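Local coordinates for protein PelA (Pseudomonas aeruginosa, PDB 5TCB) that contains a glycoside hydrolase domain of the GH114 family, the part described here, and as a whole is probably also a polysaccharide deacetylase, at residues 114-125 with 157-166. Numbering follows the deposited sequence.
Sequences RAHLLKRAAELR and SFLAQLHRQE
L118 is the knob of this helix pair, fitting into a hole made by F158, Q161, L162 and Q165. A leucine suits the place because its branched, apolar side chain spreads two methyls across the hole: CD1 lies 3.5 Å from NE2 of Q161, while CD2 rests against CA and CB of L162. One turn before L162, the flat ring of F158 packs against L117, its CZ 3.5 Å from CB of L117, and the small A121 lets CD1 of L162 come in close. Helices 111-126 and 145-165 are neighbours in the outer layer of a (beta/alpha)8-type fold; segments 114-125 and 157-165 run roughly parallel, their axes 30° apart, and A121 and L162 both also touch L132 of the sheet.

R114 lays its guanidinium over CB of F158 and gives NH2 to OG of S157 (3.0 Å), with NH1 bonded to the carbonyls of L108 and A154. R125 holds E166 through its NE edge, NE to OE1 and NH2 to OE2, both 2.9 Å; the nearly coplanar groups, of opposite charge, let both N-H bonds meet syn lone pairs. With its chain stretched out, Q165 reaches with NE2 to O of L118 (3.0 Å), above the carbonyl plane, and to the anti lone pair of E166 OE2 (2.8 Å), steadying that carboxylate.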
ATOM      1  N   ARG A 114     -13.960   5.438  10.212  1.00 20.39           N
ATOM      2  CA  ARG A 114     -14.211   5.938   8.866  1.00 21.22           C
ATOM      3  C   ARG A 114     -14.013   7.446   8.801  1.00 20.18           C
ATOM      4  O   ARG A 114     -13.390   7.962   7.860  1.00 20.09           O
ATOM      5  CB  ARG A 114     -15.628   5.552   8.447  1.00 22.04           C
ATOM      6  CG  ARG A 114     -15.880   4.039   8.413  1.00 22.60           C
ATOM      7  CD  ARG A 114     -17.369   3.671   8.296  1.00 26.66           C
ATOM      8  NE  ARG A 114     -17.933   3.943   6.970  1.00 27.12           N
ATOM      9  CZ  ARG A 114     -17.963   3.075   5.954  1.00 28.34           C
ATOM     10  NH1 ARG A 114     -17.470   1.841   6.085  1.00 25.84           N
ATOM     11  NH2 ARG A 114     -18.511   3.439   4.804  1.00 26.05           N
ATOM     12  N   ALA A 115     -14.543   8.180   9.793  1.00 21.32           N
ATOM     13  CA  ALA A 115     -14.383   9.634   9.789  1.00 22.12           C
ATOM     14  C   ALA A 115     -12.917  10.027   9.895  1.00 21.09           C
ATOM     15  O   ALA A 115     -12.475  10.998   9.262  1.00 23.54           O
ATOM     16  CB  ALA A 115     -15.183  10.252  10.935  1.00 26.24           C
ATOM     17  N   HIS A 116     -12.171   9.329  10.747  1.00 21.68           N
ATOM     18  CA  HIS A 116     -10.748   9.590  10.902  1.00 24.26           C
ATOM     19  C   HIS A 116     -10.029   9.464   9.568  1.00 21.32           C
ATOM     20  O   HIS A 116      -9.258  10.355   9.169  1.00 21.36           O
ATOM     21  CB  HIS A 116     -10.178   8.612  11.937  1.00 21.52           C
ATOM     22  CG  HIS A 116      -8.687   8.608  11.998  1.00 27.03           C
ATOM     23  ND1 HIS A 116      -7.972   9.528  12.735  1.00 33.79           N
ATOM     24  CD2 HIS A 116      -7.774   7.797  11.412  1.00 22.38           C
ATOM     25  CE1 HIS A 116      -6.682   9.287  12.593  1.00 29.05           C
ATOM     26  NE2 HIS A 116      -6.534   8.243  11.801  1.00 26.07           N
ATOM     27  N   LEU A 117     -10.293   8.379   8.843  1.00 17.91           N
ATOM     28  CA  LEU A 117      -9.604   8.152   7.582  1.00 18.76           C
ATOM     29  C   LEU A 117      -9.976   9.197   6.546  1.00 18.46           C
ATOM     30  O   LEU A 117      -9.110   9.633   5.777  1.00 18.63           O
ATOM     31  CB  LEU A 117      -9.924   6.745   7.069  1.00 18.21           C
ATOM     32  CG  LEU A 117      -9.317   5.570   7.817  1.00 18.46           C
ATOM     33  CD1 LEU A 117      -9.884   4.304   7.224  1.00 20.49           C
ATOM     34  CD2 LEU A 117      -7.778   5.562   7.802  1.00 20.16           C
ATOM     35  N   LEU A 118     -11.261   9.584   6.476  1.00 18.47           N
ATOM     36  CA  LEU A 118     -11.682  10.597   5.506  1.00 19.75           C
ATOM     37  C   LEU A 118     -11.065  11.949   5.822  1.00 21.72           C
ATOM     38  O   LEU A 118     -10.708  12.696   4.901  1.00 22.05           O
ATOM     39  CB  LEU A 118     -13.209  10.701   5.460  1.00 21.47           C
ATOM     40  CG  LEU A 118     -13.920   9.462   4.888  1.00 22.92           C
ATOM     41  CD1 LEU A 118     -15.405   9.609   5.082  1.00 27.07           C
ATOM     42  CD2 LEU A 118     -13.620   9.273   3.409  1.00 24.73           C
ATOM     43  N   LYS A 119     -10.948  12.289   7.109  1.00 20.77           N
ATOM     44  CA  LYS A 119     -10.289  13.531   7.502  1.00 20.68           C
ATOM     45  C   LYS A 119      -8.819  13.509   7.103  1.00 22.59           C
ATOM     46  O   LYS A 119      -8.282  14.505   6.599  1.00 22.22           O
ATOM     47  CB  LYS A 119     -10.460  13.741   9.011  1.00 24.00           C
ATOM     48  N   ARG A 120      -8.151  12.371   7.325  1.00 20.09           N
ATOM     49  CA  ARG A 120      -6.757  12.222   6.931  1.00 22.26           C
ATOM     50  C   ARG A 120      -6.599  12.380   5.424  1.00 20.25           C
ATOM     51  O   ARG A 120      -5.668  13.050   4.955  1.00 19.42           O
ATOM     52  CB  ARG A 120      -6.248  10.858   7.398  1.00 22.22           C
ATOM     53  CG  ARG A 120      -4.801  10.589   7.135  1.00 26.25           C
ATOM     54  CD  ARG A 120      -3.910  11.458   7.978  1.00 34.65           C
ATOM     55  NE  ARG A 120      -2.500  11.232   7.674  1.00 39.63           N
ATOM     56  CZ  ARG A 120      -1.577  12.186   7.666  1.00 48.91           C
ATOM     57  NH1 ARG A 120      -1.910  13.443   7.931  1.00 43.78           N
ATOM     58  NH2 ARG A 120      -0.318  11.881   7.382  1.00 70.69           N
ATOM     59  N   ALA A 121      -7.507  11.787   4.652  1.00 18.60           N
ATOM     60  CA  ALA A 121      -7.437  11.935   3.210  1.00 17.94           C
ATOM     61  C   ALA A 121      -7.538  13.399   2.823  1.00 17.61           C
ATOM     62  O   ALA A 121      -6.820  13.852   1.935  1.00 18.78           O
ATOM     63  CB  ALA A 121      -8.541  11.123   2.542  1.00 18.19           C
ATOM     64  N   ALA A 122      -8.444  14.148   3.460  1.00 18.76           N
ATOM     65  CA  ALA A 122      -8.577  15.561   3.126  1.00 21.12           C
ATOM     66  C   ALA A 122      -7.298  16.321   3.440  1.00 21.56           C
ATOM     67  O   ALA A 122      -6.887  17.210   2.681  1.00 22.56           O
ATOM     68  CB  ALA A 122      -9.752  16.153   3.879  1.00 21.56           C
ATOM     69  N   GLU A 123      -6.672  16.021   4.580  1.00 19.66           N
ATOM     70  CA  GLU A 123      -5.426  16.704   4.928  1.00 20.64           C
ATOM     71  C   GLU A 123      -4.323  16.392   3.922  1.00 21.27           C
ATOM     72  O   GLU A 123      -3.573  17.289   3.531  1.00 23.24           O
ATOM     73  CB  GLU A 123      -4.972  16.328   6.337  1.00 27.38           C
ATOM     74  CG  GLU A 123      -5.812  16.960   7.444  1.00 58.46           C
ATOM     75  CD  GLU A 123      -5.995  18.462   7.243  1.00 86.18           C
ATOM     76  OE1 GLU A 123      -4.979  19.169   7.072  1.00100.40           O
ATOM     77  OE2 GLU A 123      -7.154  18.931   7.227  1.00 90.08           O
ATOM     78  N   LEU A 124      -4.219  15.130   3.499  1.00 19.15           N
ATOM     79  CA  LEU A 124      -3.202  14.740   2.526  1.00 20.25           C
ATOM     80  C   LEU A 124      -3.477  15.384   1.168  1.00 20.24           C
ATOM     81  O   LEU A 124      -2.537  15.799   0.479  1.00 19.06           O
ATOM     82  CB  LEU A 124      -3.144  13.213   2.453  1.00 17.42           C
ATOM     83  CG  LEU A 124      -2.633  12.618   3.772  1.00 18.69           C
ATOM     84  CD1 LEU A 124      -2.896  11.121   3.787  1.00 20.01           C
ATOM     85  CD2 LEU A 124      -1.149  12.938   4.003  1.00 19.42           C
ATOM     86  N   ARG A 125      -4.747  15.524   0.786  1.00 19.07           N
ATOM     87  CA  ARG A 125      -5.098  16.288  -0.418  1.00 18.19           C
ATOM     88  C   ARG A 125      -4.600  17.727  -0.318  1.00 19.56           C
ATOM     89  O   ARG A 125      -4.006  18.253  -1.265  1.00 22.14           O
ATOM     90  CB  ARG A 125      -6.604  16.258  -0.656  1.00 19.73           C
ATOM     91  CG  ARG A 125      -7.116  17.167  -1.816  1.00 21.70           C
ATOM     92  CD  ARG A 125      -7.976  18.302  -1.308  1.00 22.69           C
ATOM     93  NE  ARG A 125      -9.108  17.768  -0.568  1.00 22.77           N
ATOM     94  CZ  ARG A 125      -9.852  18.438   0.301  1.00 29.46           C
ATOM     95  NH1 ARG A 125      -9.636  19.730   0.544  1.00 28.72           N
ATOM     96  NH2 ARG A 125     -10.835  17.805   0.920  1.00 31.90           N
ATOM     97  N   SER A 157     -17.778  -0.025   0.903  1.00 21.01           N
ATOM     98  CA  SER A 157     -18.516   1.235   0.979  1.00 20.25           C
ATOM     99  C   SER A 157     -17.615   2.382   1.411  1.00 22.33           C
ATOM    100  O   SER A 157     -17.791   3.517   0.939  1.00 23.22           O
ATOM    101  CB  SER A 157     -19.706   1.112   1.934  1.00 24.97           C
ATOM    102  OG  SER A 157     -19.306   0.998   3.280  1.00 31.24           O
ATOM    103  N   PHE A 158     -16.652   2.120   2.299  1.00 20.20           N
ATOM    104  CA  PHE A 158     -15.701   3.157   2.675  1.00 18.70           C
ATOM    105  C   PHE A 158     -14.884   3.618   1.474  1.00 19.15           C
ATOM    106  O   PHE A 158     -14.705   4.823   1.255  1.00 21.53           O
ATOM    107  CB  PHE A 158     -14.752   2.677   3.780  1.00 19.47           C
ATOM    108  CG  PHE A 158     -13.627   3.627   3.982  1.00 18.96           C
ATOM    109  CD1 PHE A 158     -13.835   4.799   4.687  1.00 21.40           C
ATOM    110  CD2 PHE A 158     -12.400   3.416   3.378  1.00 19.16           C
ATOM    111  CE1 PHE A 158     -12.828   5.721   4.831  1.00 25.06           C
ATOM    112  CE2 PHE A 158     -11.372   4.363   3.514  1.00 20.42           C
ATOM    113  CZ  PHE A 158     -11.602   5.506   4.228  1.00 20.11           C
ATOM    114  N   LEU A 159     -14.364   2.670   0.692  1.00 19.66           N
ATOM    115  CA  LEU A 159     -13.529   3.031  -0.446  1.00 19.87           C
ATOM    116  C   LEU A 159     -14.331   3.817  -1.476  1.00 20.79           C
ATOM    117  O   LEU A 159     -13.827   4.782  -2.061  1.00 19.64           O
ATOM    118  CB  LEU A 159     -12.894   1.784  -1.068  1.00 18.79           C
ATOM    119  CG  LEU A 159     -11.891   1.053  -0.158  1.00 19.04           C
ATOM    120  CD1 LEU A 159     -11.519  -0.347  -0.692  1.00 20.59           C
ATOM    121  CD2 LEU A 159     -10.627   1.905   0.048  1.00 19.11           C
ATOM    122  N   ALA A 160     -15.584   3.434  -1.702  1.00 21.41           N
ATOM    123  CA  ALA A 160     -16.418   4.204  -2.605  1.00 20.37           C
ATOM    124  C   ALA A 160     -16.647   5.623  -2.080  1.00 22.47           C
ATOM    125  O   ALA A 160     -16.639   6.580  -2.857  1.00 23.18           O
ATOM    126  CB  ALA A 160     -17.737   3.489  -2.839  1.00 23.74           C
ATOM    127  N   GLN A 161     -16.834   5.783  -0.769  1.00 22.01           N
ATOM    128  CA  GLN A 161     -17.050   7.115  -0.216  0.58 24.68           C
ATOM    129  C   GLN A 161     -15.774   7.943  -0.273  1.00 25.10           C
ATOM    130  O   GLN A 161     -15.816   9.156  -0.545  1.00 23.53           O
ATOM    131  CB  GLN A 161     -17.554   7.008   1.220  0.58 23.99           C
ATOM    132  CG  GLN A 161     -17.902   8.355   1.842  0.58 30.71           C
ATOM    133  CD  GLN A 161     -18.479   8.228   3.234  0.58 36.02           C
ATOM    134  OE1 GLN A 161     -18.698   7.122   3.732  0.58 44.74           O
ATOM    135  NE2 GLN A 161     -18.726   9.363   3.872  0.58 40.38           N
ATOM    136  N   LEU A 162     -14.630   7.313  -0.014  1.00 21.62           N
ATOM    137  CA  LEU A 162     -13.358   8.007  -0.137  1.00 18.74           C
ATOM    138  C   LEU A 162     -13.165   8.533  -1.546  1.00 20.14           C
ATOM    139  O   LEU A 162     -12.751   9.687  -1.750  1.00 20.75           O
ATOM    140  CB  LEU A 162     -12.226   7.060   0.244  1.00 18.40           C
ATOM    141  CG  LEU A 162     -10.801   7.547  -0.036  1.00 18.84           C
ATOM    142  CD1 LEU A 162     -10.510   8.845   0.704  1.00 20.13           C
ATOM    143  CD2 LEU A 162      -9.813   6.468   0.353  1.00 22.33           C
ATOM    144  N   HIS A 163     -13.464   7.698  -2.540  1.00 20.38           N
ATOM    145  CA  HIS A 163     -13.276   8.064  -3.923  1.00 19.82           C
ATOM    146  C   HIS A 163     -14.254   9.162  -4.345  1.00 22.98           C
ATOM    147  O   HIS A 163     -13.902  10.057  -5.133  1.00 22.88           O
ATOM    148  CB  HIS A 163     -13.406   6.796  -4.761  1.00 23.11           C
ATOM    149  CG  HIS A 163     -13.139   7.009  -6.205  1.00 24.36           C
ATOM    150  ND1 HIS A 163     -11.976   7.593  -6.657  1.00 23.84           N
ATOM    151  CD2 HIS A 163     -13.876   6.731  -7.300  1.00 25.06           C
ATOM    152  CE1 HIS A 163     -12.014   7.663  -7.978  1.00 30.77           C
ATOM    153  NE2 HIS A 163     -13.155   7.141  -8.391  1.00 32.54           N
ATOM    154  N   ARG A 164     -15.465   9.142  -3.799  1.00 23.50           N
ATOM    155  CA  ARG A 164     -16.429  10.200  -4.103  1.00 25.69           C
ATOM    156  C   ARG A 164     -16.040  11.520  -3.433  1.00 24.87           C
ATOM    157  O   ARG A 164     -16.200  12.593  -4.036  1.00 30.96           O
ATOM    158  CB  ARG A 164     -17.832   9.763  -3.662  1.00 29.86           C
ATOM    159  N   GLN A 165     -15.557  11.466  -2.181  1.00 27.26           N
ATOM    160  CA  GLN A 165     -15.150  12.676  -1.466  1.00 25.19           C
ATOM    161  C   GLN A 165     -13.895  13.301  -2.065  1.00 22.90           C
ATOM    162  O   GLN A 165     -13.768  14.530  -2.058  1.00 25.28           O
ATOM    163  CB  GLN A 165     -14.897  12.373   0.026  1.00 29.78           C
ATOM    164  CG  GLN A 165     -14.240  13.534   0.814  1.00 33.74           C
ATOM    165  CD  GLN A 165     -13.765  13.186   2.230  1.00 36.38           C
ATOM    166  OE1 GLN A 165     -14.559  12.709   3.054  1.00 34.94           O
ATOM    167  NE2 GLN A 165     -12.462  13.481   2.538  1.00 27.19           N
ATOM    168  N   GLU A 166     -12.971  12.493  -2.586  1.00 23.53           N
ATOM    169  CA  GLU A 166     -11.648  12.956  -2.994  1.00 23.06           C
ATOM    170  C   GLU A 166     -11.341  12.478  -4.406  1.00 19.53           C
ATOM    171  O   GLU A 166     -10.436  11.668  -4.618  1.00 20.26           O
ATOM    172  CB  GLU A 166     -10.576  12.465  -2.018  1.00 22.09           C
ATOM    173  CG  GLU A 166     -10.789  12.953  -0.576  1.00 23.55           C
ATOM    174  CD  GLU A 166     -10.608  14.453  -0.383  1.00 25.43           C
ATOM    175  OE1 GLU A 166     -10.027  15.142  -1.269  1.00 25.60           O
ATOM    176  OE2 GLU A 166     -11.038  14.956   0.675  1.00 25.55           O
TER